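Local coordinates for D-3-phosphoglycerate dehydrogenase-related protein (PDB 4S1V), which probably catalyses the NAD(H)-dependent interconversion of D-3-phosphoglycerate or a related D-2-hydroxyacid and the corresponding 2-keto acid, at residues F31-S36 with I42-P47; S36-L41 with E62-H67; R55-I60 with N295-Y300; N70-S75 with V309-S314. All coordinates share one frame; numbering follows the deposited sequence. Where two conformers were deposited one is given.

Interaction 1 (F31-S36 with I42-P47); sequences FNDSVS and IERLKP
Arg44 reaches back from helix 38-45 to lie across Phe31 and grip Asp33, both in the loop that leads from strand 27-30 into that same helix. The contact thus closes a strand-loop-helix unit at the outer strand of the N-terminal parallel, Rossmann-like sheet. The side chain of Arg44 serves as a worked example of how one long side chain can make several kinds of contact along its length. Its CB heads toward the loop, and CG stands anti to the backbone N (chi1 165°), which carries the chain out over the phenylalanine. CG touches the far end of the ring, 3.5 Å from Phe31 CZ. CD comes next and sits over the ring centre in a CH-pi contact, with Arg44 CD 3.5 Å from the centroid of Phe31. The chain bends at chi3, and NE then passes over the ring rim, 3.7 Å from Phe31 CD1. Beyond it the guanidinium lies almost flat on the ring, the planes only 3° apart and the centres 4.5 Å from each other, in an offset stack. The two terminal nitrogens complete the path as an end-on salt bridge to Asp33, one to each carboxylate oxygen, with the two flat groups nearly coplanar. This pairing fixes the rotation of the guanidinium while the phenylalanine ring covers one of its faces. Val35 contributes one methyl, CG2, 3.5 Å from Arg44 NH1 and oblique to the guanidinium. Of the two bonds, that from Arg44 NH2 to the syn lone pair of Asp33 OD2 is the straighter, 2.9 Å long at 166°.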
loop_
_atom_site.group_PDB
_atom_site.type_symbol
_atom_site.label_atom_id
_atom_site.label_comp_id
_atom_site.label_asym_id
_atom_site.label_seq_id
_atom_site.Cartn_x
_atom_site.Cartn_y
_atom_site.Cartn_z
ATOM N N PHE C 31 -28.221 23.813 10.643
ATOM C CA PHE C 31 -27.155 23.136 11.373
ATOM C C PHE C 31 -26.407 22.153 10.479
ATOM O O PHE C 31 -26.974 21.619 9.524
ATOM C CB PHE C 31 -27.699 22.483 12.643
ATOM C CG PHE C 31 -28.185 23.480 13.655
ATOM C CD1 PHE C 31 -27.275 24.206 14.426
ATOM C CD2 PHE C 31 -29.547 23.718 13.821
ATOM C CE1 PHE C 31 -27.717 25.140 15.349
ATOM C CE2 PHE C 31 -29.993 24.650 14.746
ATOM C CZ PHE C 31 -29.078 25.363 15.508
ATOM N N ASN C 32 -25.128 21.942 10.781
ATOM C CA ASN C 32 -24.220 21.234 9.875
ATOM C C ASN C 32 -23.497 20.063 10.525
ATOM O O ASN C 32 -22.900 19.228 9.842
ATOM C CB ASN C 32 -23.182 22.204 9.292
ATOM C CG ASN C 32 -23.808 23.418 8.630
ATOM O OD1 ASN C 32 -23.390 24.550 8.877
ATOM N ND2 ASN C 32 -24.810 23.194 7.780
ATOM N N ASP C 33 -23.532 20.014 11.849
ATOM C CA ASP C 33 -22.869 18.950 12.575
ATOM C C ASP C 33 -23.837 17.804 12.823
ATOM O O ASP C 33 -25.048 17.958 12.681
ATOM C CB ASP C 33 -22.236 19.469 13.881
ATOM C CG ASP C 33 -23.223 20.209 14.783
ATOM O OD1 ASP C 33 -24.429 20.294 14.454
ATOM O OD2 ASP C 33 -22.778 20.719 15.835
ATOM N N SER C 34 -23.295 16.647 13.167
ATOM C CA SER C 34 -24.121 15.515 13.512
ATOM C C SER C 34 -24.201 15.425 15.030
ATOM O O SER C 34 -23.214 15.129 15.700
ATOM C CB SER C 34 -23.549 14.235 12.905
ATOM O OG SER C 34 -24.114 13.095 13.520
ATOM N N VAL C 35 -25.382 15.707 15.563
ATOM C CA VAL C 35 -25.616 15.643 16.994
ATOM C C VAL C 35 -26.676 14.584 17.290
ATOM O O VAL C 35 -27.821 14.686 16.840
ATOM C CB VAL C 35 -26.024 17.024 17.564
ATOM C CG1 VAL C 35 -26.453 16.911 19.021
ATOM C CG2 VAL C 35 -24.874 18.014 17.425
ATOM N N SER C 36 -26.276 13.559 18.033
ATOM C CA SER C 36 -27.195 12.523 18.491
ATOM C C SER C 36 -27.509 12.707 19.978
ATOM O O SER C 36 -28.492 12.162 20.490
ATOM C CB SER C 36 -26.595 11.141 18.235
ATOM O OG SER C 36 -25.272 11.065 18.735
ATOM N N ILE C 42 -32.063 19.210 22.413
ATOM C CA ILE C 42 -33.112 19.916 23.151
ATOM C C ILE C 42 -32.686 21.350 23.447
ATOM O O ILE C 42 -33.440 22.292 23.180
ATOM C CB ILE C 42 -33.514 19.162 24.439
ATOM C CG1 ILE C 42 -34.375 17.943 24.087
ATOM C CG2 ILE C 42 -34.262 20.074 25.409
ATOM C CD1 ILE C 42 -34.307 16.820 25.102
ATOM N N GLU C 43 -31.471 21.518 23.965
ATOM C CA GLU C 43 -30.962 22.855 24.276
ATOM C C GLU C 43 -30.797 23.709 23.022
ATOM O O GLU C 43 -31.000 24.921 23.062
ATOM C CB GLU C 43 -29.651 22.787 25.074
ATOM C CG GLU C 43 -29.795 22.199 26.478
ATOM C CD GLU C 43 -30.971 22.776 27.255
ATOM O OE1 GLU C 43 -31.025 24.012 27.440
ATOM O OE2 GLU C 43 -31.846 21.992 27.683
ATOM N N ARG C 44 -30.442 23.066 21.914
ATOM C CA ARG C 44 -30.249 23.753 20.638
ATOM C C ARG C 44 -31.579 24.148 19.973
ATOM O O ARG C 44 -31.700 25.243 19.413
ATOM C CB ARG C 44 -29.392 22.882 19.711
ATOM C CG ARG C 44 -29.388 23.268 18.242
ATOM C CD ARG C 44 -28.552 22.297 17.416
ATOM N NE ARG C 44 -27.123 22.407 17.709
ATOM C CZ ARG C 44 -26.169 21.704 17.103
ATOM N NH1 ARG C 44 -26.477 20.824 16.153
ATOM N NH2 ARG C 44 -24.899 21.883 17.444
ATOM N N LEU C 45 -32.576 23.270 20.067
ATOM C CA LEU C 45 -33.832 23.436 19.328
ATOM C C LEU C 45 -34.971 24.135 20.085
ATOM O O LEU C 45 -36.043 24.360 19.512
ATOM C CB LEU C 45 -34.315 22.080 18.781
ATOM C CG LEU C 45 -33.362 21.296 17.866
ATOM C CD1 LEU C 45 -33.937 19.930 17.510
ATOM C CD2 LEU C 45 -33.011 22.084 16.614
ATOM N N LYS C 46 -34.742 24.482 21.354
ATOM C CA LYS C 46 -35.790 25.108 22.176
ATOM C C LYS C 46 -36.566 26.249 21.492
ATOM O O LYS C 46 -37.797 26.196 21.454
ATOM C CB LYS C 46 -35.271 25.544 23.554
ATOM C CG LYS C 46 -35.355 24.445 24.596
ATOM C CD LYS C 46 -35.809 24.971 25.943
ATOM C CE LYS C 46 -35.766 23.874 27.004
ATOM N NZ LYS C 46 -36.762 22.780 26.798
ATOM N N PRO C 47 -35.860 27.260 20.932
ATOM C CA PRO C 47 -36.581 28.425 20.392
ATOM C C PRO C 47 -37.287 28.189 19.045
ATOM O O PRO C 47 -37.927 29.106 18.521
ATOM C CB PRO C 47 -35.471 29.464 20.217
ATOM C CG PRO C 47 -34.259 28.652 19.928
ATOM C CD PRO C 47 -34.399 27.412 20.773
#

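Interaction 2 (S36-L41 with E62-H67); sequences SDETVL and ENLLAH
Two neighbouring helices, 38-45 and 62-66, meet where Glu38 in the first turn of one faces Asn63 and Leu64 of the other. Asn63 ND2 donates to Glu38 OE1 over 2.7 Å, and the bond is nearly straight at 166°. The oxygen lies in the plane of the amide, whereas the amide nitrogen comes to the carboxylate from above its plane, about 50° out of it. Asn63 CG stands anti to its own backbone N, which extends the amide toward helix 38-45 until ND2 also touches the aliphatic root of the glutamate, 3.4 Å from Glu38 CB. Both helices belong to successive beta-alpha-beta crossovers of the N-terminal parallel sheet, 27-30 to 50-53 and 50-53 to 73-76, and so lie side by side on one face of it. The second oxygen of the carboxylate turns toward the start of helix 62-66, where Glu38 OE2 is hydrogen-bonded to Thr61 OG1, so that both oxygens have partners there. Leu64 CG lies beside this oxygen, 3.9 Å from Glu38 OE2. The apolar part of the contact follows: Leu64, crossing Glu38 at about a right angle, brings CD2 to 4.0 Å from Leu41 CB, one turn further along helix 38-45.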
loop_
_atom_site.group_PDB
_atom_site.type_symbol
_atom_site.label_atom_id
_atom_site.label_comp_id
_atom_site.label_asym_id
_atom_site.label_seq_id
_atom_site.Cartn_x
_atom_site.Cartn_y
_atom_site.Cartn_z
ATOM N N SER C 36 -26.276 13.559 18.033
ATOM C CA SER C 36 -27.195 12.523 18.491
ATOM C C SER C 36 -27.509 12.707 19.978
ATOM O O SER C 36 -28.492 12.162 20.490
ATOM C CB SER C 36 -26.595 11.141 18.235
ATOM O OG SER C 36 -25.272 11.065 18.735
ATOM N N ASP C 37 -26.654 13.473 20.658
ATOM C CA ASP C 37 -26.839 13.847 22.061
ATOM C C ASP C 37 -28.114 14.684 22.226
ATOM O O ASP C 37 -28.129 15.888 21.934
ATOM C CB ASP C 37 -25.601 14.612 22.557
ATOM C CG ASP C 37 -25.621 14.886 24.064
ATOM O OD1 ASP C 37 -26.674 14.734 24.718
ATOM O OD2 ASP C 37 -24.557 15.269 24.599
ATOM N N GLU C 38 -29.178 14.035 22.696
ATOM C CA GLU C 38 -30.497 14.662 22.798
ATOM C C GLU C 38 -30.514 15.847 23.760
ATOM O O GLU C 38 -31.315 16.765 23.594
ATOM C CB GLU C 38 -31.571 13.635 23.176
ATOM C CG GLU C 38 -31.656 12.459 22.212
ATOM C CD GLU C 38 -32.975 11.705 22.271
ATOM O OE1 GLU C 38 -33.382 11.239 23.358
ATOM O OE2 GLU C 38 -33.600 11.551 21.205
ATOM N N THR C 39 -29.621 15.824 24.750
ATOM C CA THR C 39 -29.434 16.952 25.662
ATOM C C THR C 39 -29.026 18.208 24.876
ATOM O O THR C 39 -29.621 19.274 25.046
ATOM C CB THR C 39 -28.398 16.618 26.769
ATOM O OG1 THR C 39 -28.851 15.493 27.535
ATOM C CG2 THR C 39 -28.190 17.797 27.696
ATOM N N VAL C 40 -28.029 18.063 24.002
ATOM C CA VAL C 40 -27.562 19.156 23.140
ATOM C C VAL C 40 -28.646 19.587 22.151
ATOM O O VAL C 40 -28.817 20.786 21.900
ATOM C CB VAL C 40 -26.265 18.780 22.383
ATOM C CG1 VAL C 40 -25.848 19.885 21.425
ATOM C CG2 VAL C 40 -25.138 18.498 23.369
ATOM N N LEU C 41 -29.375 18.608 21.611
ATOM C CA LEU C 41 -30.442 18.866 20.642
ATOM C C LEU C 41 -31.593 19.651 21.246
ATOM O O LEU C 41 -32.046 20.631 20.658
ATOM C CB LEU C 41 -30.976 17.563 20.037
ATOM C CG LEU C 41 -30.313 17.019 18.771
ATOM C CD1 LEU C 41 -30.904 15.656 18.444
ATOM C CD2 LEU C 41 -30.474 17.974 17.593
ATOM N N GLU C 62 -39.601 10.519 21.828
ATOM C CA GLU C 62 -40.490 11.147 22.804
ATOM C C GLU C 62 -39.722 12.151 23.665
ATOM O O GLU C 62 -40.234 13.226 23.987
ATOM C CB GLU C 62 -41.195 10.105 23.674
ATOM C CG GLU C 62 -42.264 10.709 24.570
ATOM C CD GLU C 62 -43.305 9.710 25.039
ATOM O OE1 GLU C 62 -43.015 8.496 25.075
ATOM O OE2 GLU C 62 -44.422 10.149 25.378
ATOM N N ASN C 63 -38.490 11.794 24.016
ATOM C CA ASN C 63 -37.590 12.686 24.738
ATOM C C ASN C 63 -37.463 14.060 24.066
ATOM O O ASN C 63 -37.561 15.089 24.732
ATOM C CB ASN C 63 -36.219 12.026 24.905
ATOM C CG ASN C 63 -35.271 12.841 25.769
ATOM O OD1 ASN C 63 -35.668 13.423 26.778
ATOM N ND2 ASN C 63 -34.005 12.876 25.376
ATOM N N LEU C 64 -37.256 14.078 22.749
ATOM C CA LEU C 64 -37.212 15.338 22.009
ATOM C C LEU C 64 -38.553 16.071 22.081
ATOM O O LEU C 64 -38.603 17.246 22.430
ATOM C CB LEU C 64 -36.808 15.115 20.540
ATOM C CG LEU C 64 -35.354 14.824 20.144
ATOM C CD1 LEU C 64 -35.179 15.015 18.641
ATOM C CD2 LEU C 64 -34.375 15.709 20.905
ATOM N N LEU C 65 -39.630 15.362 21.763
ATOM C CA LEU C 65 -40.974 15.937 21.741
ATOM C C LEU C 65 -41.423 16.434 23.116
ATOM O O LEU C 65 -42.109 17.453 23.220
ATOM C CB LEU C 65 -41.974 14.910 21.196
ATOM C CG LEU C 65 -41.793 14.464 19.738
ATOM C CD1 LEU C 65 -42.363 13.069 19.528
ATOM C CD2 LEU C 65 -42.433 15.454 18.774
ATOM N N ALA C 66 -41.023 15.721 24.168
ATOM C CA ALA C 66 -41.376 16.094 25.538
ATOM C C ALA C 66 -40.733 17.412 25.961
ATOM O O ALA C 66 -41.286 18.129 26.796
ATOM C CB ALA C 66 -41.011 14.982 26.516
ATOM N N HIS C 67 -39.584 17.740 25.370
ATOM C CA HIS C 67 -38.798 18.891 25.813
ATOM C C HIS C 67 -38.673 20.012 24.825
ATOM O O HIS C 67 -37.786 20.870 24.950
ATOM C CB HIS C 67 -37.433 18.421 26.282
ATOM C CG HIS C 67 -37.503 17.484 27.449
ATOM N ND1 HIS C 67 -37.781 17.909 28.695
ATOM C CD2 HIS C 67 -37.358 16.100 27.525
ATOM C CE1 HIS C 67 -37.802 16.857 29.530
ATOM N NE2 HIS C 67 -37.540 15.750 28.813
#

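Interaction 3 (R55-I60 with N295-Y300); sequences RERTPI and NSYEIY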
loop_
_atom_site.group_PDB
_atom_site.type_symbol
_atom_site.label_atom_id
_atom_site.label_comp_id
_atom_site.label_asym_id
_atom_site.label_seq_id
_atom_site.Cartn_x
_atom_site.Cartn_y
_atom_site.Cartn_z
ATOM N N ARG C 55 -34.270 13.439 5.507
ATOM C CA ARG C 55 -34.530 11.999 5.571
ATOM C C ARG C 55 -34.417 11.483 7.015
ATOM O O ARG C 55 -35.057 12.045 7.915
ATOM C CB ARG C 55 -33.632 11.228 4.590
ATOM C CG ARG C 55 -33.841 11.612 3.130
ATOM C CD ARG C 55 -35.285 11.422 2.672
ATOM N NE ARG C 55 -35.700 10.023 2.724
ATOM C CZ ARG C 55 -36.691 9.562 3.480
ATOM N NH1 ARG C 55 -37.387 10.389 4.241
ATOM N NH2 ARG C 55 -36.987 8.271 3.473
ATOM N N GLU C 56 -33.611 10.443 7.243
ATOM C CA GLU C 56 -33.535 9.775 8.556
ATOM C C GLU C 56 -32.295 10.121 9.406
ATOM O O GLU C 56 -31.941 9.365 10.307
ATOM C CB GLU C 56 -33.611 8.242 8.395
ATOM C CG GLU C 56 -34.626 7.742 7.373
ATOM C CD GLU C 56 -35.034 6.298 7.590
ATOM O OE1 GLU C 56 -34.883 5.774 8.714
ATOM O OE2 GLU C 56 -35.533 5.679 6.633
ATOM N N ARG C 57 -31.639 11.247 9.131
ATOM C CA ARG C 57 -30.380 11.590 9.826
ATOM C C ARG C 57 -30.528 11.850 11.335
ATOM O O ARG C 57 -29.563 11.715 12.085
ATOM C CB ARG C 57 -29.703 12.773 9.141
ATOM C CG ARG C 57 -29.248 12.447 7.731
ATOM C CD ARG C 57 -28.740 13.676 7.008
ATOM N NE ARG C 57 -28.486 13.378 5.601
ATOM C CZ ARG C 57 -27.873 14.195 4.750
ATOM N NH1 ARG C 57 -27.426 15.380 5.150
ATOM N NH2 ARG C 57 -27.701 13.814 3.490
ATOM N N THR C 58 -31.733 12.209 11.771
ATOM C CA THR C 58 -32.034 12.338 13.203
ATOM C C THR C 58 -33.351 11.646 13.563
ATOM O O THR C 58 -34.389 11.950 12.983
ATOM C CB THR C 58 -32.073 13.819 13.636
ATOM O OG1 THR C 58 -30.756 14.377 13.548
ATOM C CG2 THR C 58 -32.564 13.972 15.082
ATOM N N PRO C 59 -33.316 10.705 14.522
ATOM C CA PRO C 59 -34.590 10.160 14.988
ATOM C C PRO C 59 -35.346 11.191 15.839
ATOM O O PRO C 59 -34.732 11.938 16.596
ATOM C CB PRO C 59 -34.166 8.974 15.853
ATOM C CG PRO C 59 -32.800 9.346 16.352
ATOM C CD PRO C 59 -32.160 10.129 15.240
ATOM N N ILE C 60 -36.665 11.235 15.694
ATOM C CA ILE C 60 -37.504 12.052 16.563
ATOM C C ILE C 60 -38.066 11.158 17.666
ATOM O O ILE C 60 -38.921 10.310 17.411
ATOM C CB ILE C 60 -38.653 12.741 15.785
ATOM C CG1 ILE C 60 -38.102 13.609 14.639
ATOM C CG2 ILE C 60 -39.518 13.568 16.728
ATOM C CD1 ILE C 60 -37.109 14.677 15.063
ATOM N N ASN C 295 -30.052 18.095 -7.955
ATOM C CA ASN C 295 -31.464 17.984 -8.346
ATOM C C ASN C 295 -32.344 17.339 -7.278
ATOM O O ASN C 295 -33.417 17.847 -6.962
ATOM C CB ASN C 295 -31.610 17.213 -9.669
ATOM C CG ASN C 295 -30.801 17.826 -10.795
ATOM O OD1 ASN C 295 -30.894 19.025 -11.067
ATOM N ND2 ASN C 295 -29.995 17.002 -11.457
ATOM N N SER C 296 -31.880 16.217 -6.734
ATOM C CA SER C 296 -32.547 15.548 -5.609
ATOM C C SER C 296 -32.815 16.485 -4.407
ATOM O O SER C 296 -33.939 16.544 -3.897
ATOM C CB SER C 296 -31.733 14.327 -5.179
ATOM O OG SER C 296 -32.391 13.617 -4.148
ATOM N N TYR C 297 -31.787 17.214 -3.976
ATOM C CA TYR C 297 -31.927 18.221 -2.910
ATOM C C TYR C 297 -32.884 19.362 -3.268
ATOM O O TYR C 297 -33.612 19.851 -2.398
ATOM C CB TYR C 297 -30.566 18.800 -2.511
ATOM C CG TYR C 297 -29.904 18.152 -1.297
ATOM C CD1 TYR C 297 -29.966 16.767 -1.084
ATOM C CD2 TYR C 297 -29.180 18.929 -0.380
ATOM C CE1 TYR C 297 -29.351 16.180 0.022
ATOM C CE2 TYR C 297 -28.553 18.353 0.718
ATOM C CZ TYR C 297 -28.637 16.978 0.919
ATOM O OH TYR C 297 -28.019 16.400 2.014
ATOM N N GLU C 298 -32.891 19.796 -4.530
ATOM C CA GLU C 298 -33.831 20.849 -4.925
ATOM C C GLU C 298 -35.273 20.356 -4.761
ATOM O O GLU C 298 -36.127 21.089 -4.244
ATOM C CB GLU C 298 -33.582 21.376 -6.345
ATOM C CG GLU C 298 -32.322 22.217 -6.532
ATOM C CD GLU C 298 -32.375 23.611 -5.909
ATOM O OE1 GLU C 298 -33.363 23.974 -5.238
ATOM O OE2 GLU C 298 -31.394 24.360 -6.098
ATOM N N ILE C 299 -35.522 19.108 -5.171
ATOM C CA ILE C 299 -36.840 18.481 -5.043
ATOM C C ILE C 299 -37.236 18.345 -3.568
ATOM O O ILE C 299 -38.323 18.774 -3.167
ATOM C CB ILE C 299 -36.875 17.111 -5.768
ATOM C CG1 ILE C 299 -36.841 17.313 -7.293
ATOM C CG2 ILE C 299 -38.088 16.288 -5.353
ATOM C CD1 ILE C 299 -36.179 16.180 -8.049
ATOM N N TYR C 300 -36.347 17.760 -2.766
ATOM C CA TYR C 300 -36.606 17.558 -1.338
ATOM C C TYR C 300 -37.004 18.839 -0.626
ATOM O O TYR C 300 -37.999 18.884 0.097
ATOM C CB TYR C 300 -35.380 16.982 -0.628
ATOM C CG TYR C 300 -35.204 15.501 -0.792
ATOM C CD1 TYR C 300 -36.291 14.626 -0.695
ATOM C CD2 TYR C 300 -33.949 14.966 -1.012
ATOM C CE1 TYR C 300 -36.119 13.258 -0.840
ATOM C CE2 TYR C 300 -33.767 13.600 -1.153
ATOM C CZ TYR C 300 -34.849 12.753 -1.070
ATOM O OH TYR C 300 -34.639 11.405 -1.207
HETATM O O HOH W 1 -26.420 17.815 3.370
#
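Arg57 and Tyr297 approach from opposite directions, guanidinium to phenol oxygen, while Arg55 crosses Tyr300 one turn further along the helix. The two arginines sit in the loop after strand 50-53 of the N-terminal parallel sheet. The tyrosines belong to the long C-terminal helix 294-312, which brings the chain back to that sheet after the seven-stranded parallel sheet of the probable NAD-binding domain. In the first shell, Arg57 NH2 gives Tyr297 OH a weak hydrogen bond of 3.0 Å, bent to 127°. The guanidinium and ring planes stand 49° apart, so the two groups neither stack nor share a plane. The second pair is a matter of packing and is less certain, because Arg55 is modelled in two conformers. In the one described, the chain is bent at chi2 and chi3, and its polar end is turned to the carbonyl of Lys79, to which NH1 donates; the methylene that remains is what meets the helix, Arg55 CD lying 3.9 Å from Tyr300 OH. The reach of Arg57 comes from a chain extended from CG to NE. The firmer hold on its tip lies one shell out, where NH1 also donates to the carbonyl oxygen of Asp8, and Tyr297 in turn packs on Leu141 of the second subunit. The loop and helix thus meet close to a subunit interface. A water joins the first pair at the edge of the tyrosine ring, in its plane, and accepts a hydrogen bond of 3.2 Å from Arg57 NH1.

Interaction 4 (N70-S75 with V309-S314); sequences NLKLIS and VKFAHS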
loop_
_atom_site.group_PDB
_atom_site.type_symbol
_atom_site.label_atom_id
_atom_site.label_comp_id
_atom_site.label_asym_id
_atom_site.label_seq_id
_atom_site.Cartn_x
_atom_site.Cartn_y
_atom_site.Cartn_z
ATOM N N ASN C 70 -42.229 24.685 22.120
ATOM C CA ASN C 70 -42.498 25.670 21.065
ATOM C C ASN C 70 -42.628 25.053 19.665
ATOM O O ASN C 70 -43.048 25.726 18.726
ATOM C CB ASN C 70 -41.441 26.779 21.056
ATOM C CG ASN C 70 -41.305 27.472 22.397
ATOM O OD1 ASN C 70 -42.292 27.718 23.092
ATOM N ND2 ASN C 70 -40.071 27.797 22.766
ATOM N N LEU C 71 -42.267 23.778 19.530
ATOM C CA LEU C 71 -42.348 23.087 18.240
ATOM C C LEU C 71 -43.794 22.858 17.800
ATOM O O LEU C 71 -44.577 22.237 18.515
ATOM C CB LEU C 71 -41.596 21.749 18.296
ATOM C CG LEU C 71 -41.421 20.970 16.985
ATOM C CD1 LEU C 71 -40.682 21.786 15.932
ATOM C CD2 LEU C 71 -40.722 19.639 17.230
ATOM N N LYS C 72 -44.137 23.355 16.612
ATOM C CA LYS C 72 -45.479 23.183 16.056
ATOM C C LYS C 72 -45.452 22.275 14.829
ATOM O O LYS C 72 -46.390 21.514 14.590
ATOM C CB LYS C 72 -46.107 24.541 15.704
ATOM C CG LYS C 72 -46.172 25.527 16.869
ATOM C CD LYS C 72 -47.044 26.748 16.572
ATOM C CE LYS C 72 -46.338 27.772 15.684
ATOM N NZ LYS C 72 -47.145 29.011 15.487
ATOM N N LEU C 73 -44.365 22.346 14.065
ATOM C CA LEU C 73 -44.282 21.611 12.811
ATOM C C LEU C 73 -42.967 20.866 12.592
ATOM O O LEU C 73 -41.882 21.396 12.829
ATOM C CB LEU C 73 -44.528 22.559 11.632
ATOM C CG LEU C 73 -44.182 22.053 10.229
ATOM C CD1 LEU C 73 -45.243 21.079 9.730
ATOM C CD2 LEU C 73 -44.019 23.222 9.266
ATOM N N ILE C 74 -43.086 19.631 12.122
ATOM C CA ILE C 74 -41.966 18.943 11.507
ATOM C C ILE C 74 -42.267 18.772 10.016
ATOM O O ILE C 74 -43.273 18.173 9.648
ATOM C CB ILE C 74 -41.712 17.587 12.170
ATOM C CG1 ILE C 74 -41.193 17.801 13.600
ATOM C CG2 ILE C 74 -40.736 16.766 11.333
ATOM C CD1 ILE C 74 -41.128 16.535 14.426
ATOM N N SER C 75 -41.402 19.314 9.163
ATOM C CA SER C 75 -41.556 19.135 7.721
ATOM C C SER C 75 -40.503 18.166 7.212
ATOM O O SER C 75 -39.309 18.459 7.247
ATOM C CB SER C 75 -41.475 20.472 6.976
ATOM O OG SER C 75 -41.715 20.294 5.580
ATOM N N VAL C 309 -44.422 26.812 4.381
ATOM C CA VAL C 309 -45.212 28.015 4.052
ATOM C C VAL C 309 -46.728 27.756 3.991
ATOM O O VAL C 309 -47.531 28.671 4.221
ATOM C CB VAL C 309 -44.699 28.748 2.784
ATOM C CG1 VAL C 309 -43.251 29.186 2.967
ATOM C CG2 VAL C 309 -44.847 27.891 1.536
ATOM N N LYS C 310 -47.109 26.513 3.693
ATOM C CA LYS C 310 -48.498 26.073 3.823
ATOM C C LYS C 310 -48.940 26.056 5.289
ATOM O O LYS C 310 -50.077 26.426 5.605
ATOM C CB LYS C 310 -48.703 24.687 3.204
ATOM C CG LYS C 310 -48.860 24.685 1.690
ATOM C CD LYS C 310 -49.198 23.291 1.176
ATOM C CE LYS C 310 -49.647 23.326 -0.279
ATOM N NZ LYS C 310 -49.503 21.993 -0.937
ATOM N N PHE C 311 -48.046 25.624 6.177
ATOM C CA PHE C 311 -48.334 25.609 7.612
ATOM C C PHE C 311 -48.420 27.032 8.157
ATOM O O PHE C 311 -49.279 27.323 8.983
ATOM C CB PHE C 311 -47.290 24.790 8.393
ATOM C CG PHE C 311 -47.599 24.646 9.865
ATOM C CD1 PHE C 311 -47.156 25.597 10.784
ATOM C CD2 PHE C 311 -48.327 23.556 10.335
ATOM C CE1 PHE C 311 -47.440 25.467 12.137
ATOM C CE2 PHE C 311 -48.616 23.423 11.687
ATOM C CZ PHE C 311 -48.170 24.378 12.589
ATOM N N ALA C 312 -47.529 27.909 7.692
ATOM C CA ALA C 312 -47.526 29.309 8.122
ATOM C C ALA C 312 -48.903 29.969 7.962
ATOM O O ALA C 312 -49.346 30.716 8.838
ATOM C CB ALA C 312 -46.457 30.097 7.375
ATOM N N HIS C 313 -49.578 29.624 6.881
ATOM C CA HIS C 313 -50.890 30.107 6.489
ATOM C C HIS C 313 -52.013 29.169 6.855
ATOM O O HIS C 313 -52.861 28.931 6.037
ATOM C CB HIS C 313 -50.972 30.132 4.962
ATOM C CG HIS C 313 -49.986 31.032 4.296
ATOM N ND1 HIS C 313 -49.635 30.887 2.973
ATOM C CD2 HIS C 313 -49.286 32.093 4.755
ATOM C CE1 HIS C 313 -48.764 31.822 2.640
ATOM N NE2 HIS C 313 -48.538 32.568 3.705
ATOM N N SER C 314 -52.017 28.607 8.038
ATOM C CA SER C 314 -52.954 27.519 8.374
ATOM C C SER C 314 -53.665 27.564 9.751
ATOM O O SER C 314 -54.794 27.081 9.851
ATOM C CB SER C 314 -52.323 26.132 8.129
ATOM O OG SER C 314 -51.401 25.770 9.148
#
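Phe311, in the last turn of helix 294-312, presses one face of its ring against Leu73 at the start of strand 73-76. The contact is helix-on-sheet packing at the N-terminal parallel sheet of the fold, in which the C-terminal helix covers a strand next to the sheet edge. The close part is apolar and well centred. Leu73 CB stands 3.9 Å from the ring centroid of Phe311, only 2° off the ring normal, a CH-pi contact squarely over the middle of the face. Leu73 CD2 extends the contact to the root of the phenylalanine, 3.7 Å from Phe311 CB, while Leu73 CD1 stays by the ring, 4.0 Å from Phe311 CD2. The phenylalanine reaches the strand because its CG is anti to the backbone N (chi1 -175°), and the leucine side chain slides past it in the opposite sense. Val308 on the same helix and Leu97 of strand 95-98 also touch the buried Leu73, so this side is enclosed by protein. The ring tip lies nearer solvent, flanked by the partly exposed Lys72. Of the lysine side chain, it is CB that meets the ring, 3.7 Å from Phe311 CZ; the chain then bends at chi3, and its ammonium has a long, weak ion pair with Glu49. The other face of the ring is approached by the OG of exposed, poorly ordered Ser314, beyond the helix end, whose place is correspondingly less certain. The lysine backbone also lies near the ring tip, with Lys72 O 3.9 Å from Phe311 CZ.

Two helices each serve two of the contacts. Interactions 1 and 2 both use helix 38-45, while interactions 3 and 4 use different parts of helix 294-312, their centres about 17 Å apart. Strand 73-76 has a different neighbour for each of two adjacent residues: Leu73 meets the C-terminal helix, whereas Ile74 touches Ile60 from the loop of interaction 3. Chemistry follows place. Interaction 1, at the surface, relies on a salt bridge and a stacked cation; interaction 2, partly buried, combines one amide-carboxylate bond with leucine packing. Interaction 3, nearest the chain centre and beside another subunit, is sparse and water-assisted, and interaction 4 is almost wholly apolar. Lys46 and Asn70 tie the ends of interactions 1 and 4.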